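Side-chain contact in protein secretion chaperonin CsaA (Picrophilus torridus, PDB 5ZDI), which probably binds tRNA through an OB-fold domain and is thought to act as a chaperone in protein secretion: residues 31-36 / 81-86. Numbering follows the deposited sequence.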
loop_
_atom_site.group_PDB
_atom_site.type_symbol
_atom_site.label_atom_id
_atom_site.label_comp_id
_atom_site.label_asym_id
_atom_site.label_seq_id
_atom_site.Cartn_x
_atom_site.Cartn_y
_atom_site.Cartn_z
ATOM N N TYR A 31 -16.322 9.163 -4.944
ATOM C CA TYR A 31 -16.659 8.461 -6.160
ATOM C C TYR A 31 -17.051 7.008 -5.866
ATOM O O TYR A 31 -16.477 6.377 -4.970
ATOM C CB TYR A 31 -15.495 8.374 -7.151
ATOM C CG TYR A 31 -14.986 9.692 -7.723
ATOM C CD1 TYR A 31 -15.893 10.642 -8.241
ATOM C CD2 TYR A 31 -13.666 9.986 -7.784
ATOM C CE1 TYR A 31 -15.471 11.817 -8.750
ATOM C CE2 TYR A 31 -13.195 11.171 -8.357
ATOM C CZ TYR A 31 -14.133 12.115 -8.820
ATOM O OH TYR A 31 -13.630 13.277 -9.347
ATOM N N LYS A 32 -17.945 6.523 -6.699
ATOM C CA LYS A 32 -18.165 5.069 -6.908
ATOM C C LYS A 32 -17.167 4.594 -7.968
ATOM O O LYS A 32 -17.099 5.095 -9.095
ATOM C CB LYS A 32 -19.619 4.770 -7.350
ATOM C CG LYS A 32 -20.687 5.169 -6.408
ATOM C CD LYS A 32 -21.996 4.995 -7.237
ATOM C CE LYS A 32 -23.136 5.040 -6.331
ATOM N NZ LYS A 32 -24.352 4.817 -7.158
ATOM N N LEU A 33 -16.377 3.591 -7.617
ATOM C CA LEU A 33 -15.404 2.995 -8.479
ATOM C C LEU A 33 -15.736 1.528 -8.763
ATOM O O LEU A 33 -16.109 0.804 -7.854
ATOM C CB LEU A 33 -14.031 2.930 -7.751
ATOM C CG LEU A 33 -13.498 4.193 -7.160
ATOM C CD1 LEU A 33 -12.123 3.941 -6.563
ATOM C CD2 LEU A 33 -13.369 5.229 -8.247
ATOM N N LYS A 34 -15.611 1.131 -10.028
ATOM C CA LYS A 34 -15.704 -0.255 -10.458
ATOM C C LYS A 34 -14.295 -0.673 -10.866
ATOM O O LYS A 34 -13.694 -0.107 -11.762
ATOM C CB LYS A 34 -16.732 -0.418 -11.556
ATOM C CG LYS A 34 -16.736 -1.842 -12.064
ATOM C CD LYS A 34 -17.890 -2.000 -13.039
ATOM C CE LYS A 34 -17.844 -3.351 -13.672
ATOM N NZ LYS A 34 -19.181 -3.458 -14.325
ATOM N N ILE A 35 -13.749 -1.657 -10.132
ATOM C CA ILE A 35 -12.314 -1.990 -10.169
ATOM C C ILE A 35 -12.176 -3.482 -10.525
ATOM O O ILE A 35 -12.916 -4.353 -9.966
ATOM C CB ILE A 35 -11.699 -1.783 -8.778
ATOM C CG1 ILE A 35 -12.023 -0.394 -8.279
ATOM C CG2 ILE A 35 -10.219 -2.069 -8.785
ATOM C CD1 ILE A 35 -11.526 -0.061 -6.911
ATOM N N TYR A 36 -11.243 -3.755 -11.413
ATOM C CA TYR A 36 -10.972 -5.148 -11.880
ATOM C C TYR A 36 -9.785 -5.665 -11.125
ATOM O O TYR A 36 -8.792 -4.985 -11.034
ATOM C CB TYR A 36 -10.663 -5.146 -13.363
ATOM C CG TYR A 36 -10.382 -6.551 -13.921
ATOM C CD1 TYR A 36 -11.369 -7.545 -13.894
ATOM C CD2 TYR A 36 -9.129 -6.869 -14.488
ATOM C CE1 TYR A 36 -11.119 -8.810 -14.437
ATOM C CE2 TYR A 36 -8.856 -8.167 -14.955
ATOM C CZ TYR A 36 -9.860 -9.105 -14.933
ATOM O OH TYR A 36 -9.587 -10.378 -15.422
ATOM N N VAL A 81 -14.574 -3.180 -1.459
ATOM C CA VAL A 81 -13.093 -3.131 -1.176
ATOM C C VAL A 81 -12.724 -1.721 -0.691
ATOM O O VAL A 81 -13.446 -0.763 -0.946
ATOM C CB VAL A 81 -12.228 -3.449 -2.412
ATOM C CG1 VAL A 81 -12.481 -4.865 -2.921
ATOM C CG2 VAL A 81 -12.446 -2.438 -3.534
ATOM N N LEU A 82 -11.570 -1.633 -0.028
ATOM C CA LEU A 82 -11.030 -0.362 0.481
ATOM C C LEU A 82 -9.814 -0.051 -0.377
ATOM O O LEU A 82 -8.811 -0.814 -0.317
ATOM C CB LEU A 82 -10.578 -0.498 1.933
ATOM C CG LEU A 82 -9.892 0.738 2.583
ATOM C CD1 LEU A 82 -10.866 1.900 2.670
ATOM C CD2 LEU A 82 -9.168 0.362 3.838
ATOM N N VAL A 83 -9.873 1.061 -1.074
ATOM C CA VAL A 83 -8.779 1.538 -1.881
ATOM C C VAL A 83 -7.806 2.311 -0.962
ATOM O O VAL A 83 -8.257 3.127 -0.170
ATOM C CB VAL A 83 -9.261 2.413 -2.996
ATOM C CG1 VAL A 83 -8.075 2.931 -3.850
ATOM C CG2 VAL A 83 -10.148 1.599 -3.891
ATOM N N LEU A 84 -6.505 2.026 -1.049
ATOM C CA LEU A 84 -5.547 2.578 -0.066
ATOM C C LEU A 84 -4.989 3.846 -0.575
ATOM O O LEU A 84 -4.520 3.921 -1.749
ATOM C CB LEU A 84 -4.410 1.615 0.208
ATOM C CG LEU A 84 -4.993 0.314 0.839
ATOM C CD1 LEU A 84 -3.794 -0.543 1.177
ATOM C CD2 LEU A 84 -5.907 0.607 1.989
ATOM N N GLY A 85 -4.968 4.823 0.301
ATOM C CA GLY A 85 -4.268 6.057 -0.036
ATOM C C GLY A 85 -3.700 6.700 1.208
ATOM O O GLY A 85 -4.161 6.401 2.266
ATOM N N ALA A 86 -2.712 7.573 1.028
ATOM C CA ALA A 86 -2.092 8.326 2.087
ATOM C C ALA A 86 -2.889 9.592 2.354
ATOM O O ALA A 86 -3.311 10.277 1.450
ATOM C CB ALA A 86 -0.689 8.647 1.722
#
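I35 meets V83 and V81, and L33 meets V83, across the interior of the OB-fold, a highly coiled five-stranded beta-barrel, in which both valines belong to strand 77-88. The two strands are not hydrogen-bonded to each other; their backbones stand well apart, with 9.5 Å between CA of L33 and CA of V83, and side chains alone bridge the interior. Alternation along strand 31-36 sends L33 and I35 inward, whereas K34 between them points the other way and makes a cation-pi contact with Y43. V83 is the meeting point. Its CG2 methyl takes I35 CD1 at 3.7 Å and L33 CD1 at 4.1 Å, the isoleucine coming in obliquely and the leucine at about a right angle. In I35, CG1 stands anti to the carbonyl carbon (chi1 -53°) and the chain then runs extended (chi2 178°), which carries CD1 toward V83. Such length suits L33 and I35, while the short, branched valines fill their side close to the backbone. Neighbouring strands complete the packing: I63 touches both I35 and V83, and A48 lies against L33. S46, whose side chain also lies against V83, hydrogen-bonds to the carbonyl oxygen of V81. The same I35 CD1 methyl that meets V83 also touches V81, lying 4.2 Å from V81 CG2.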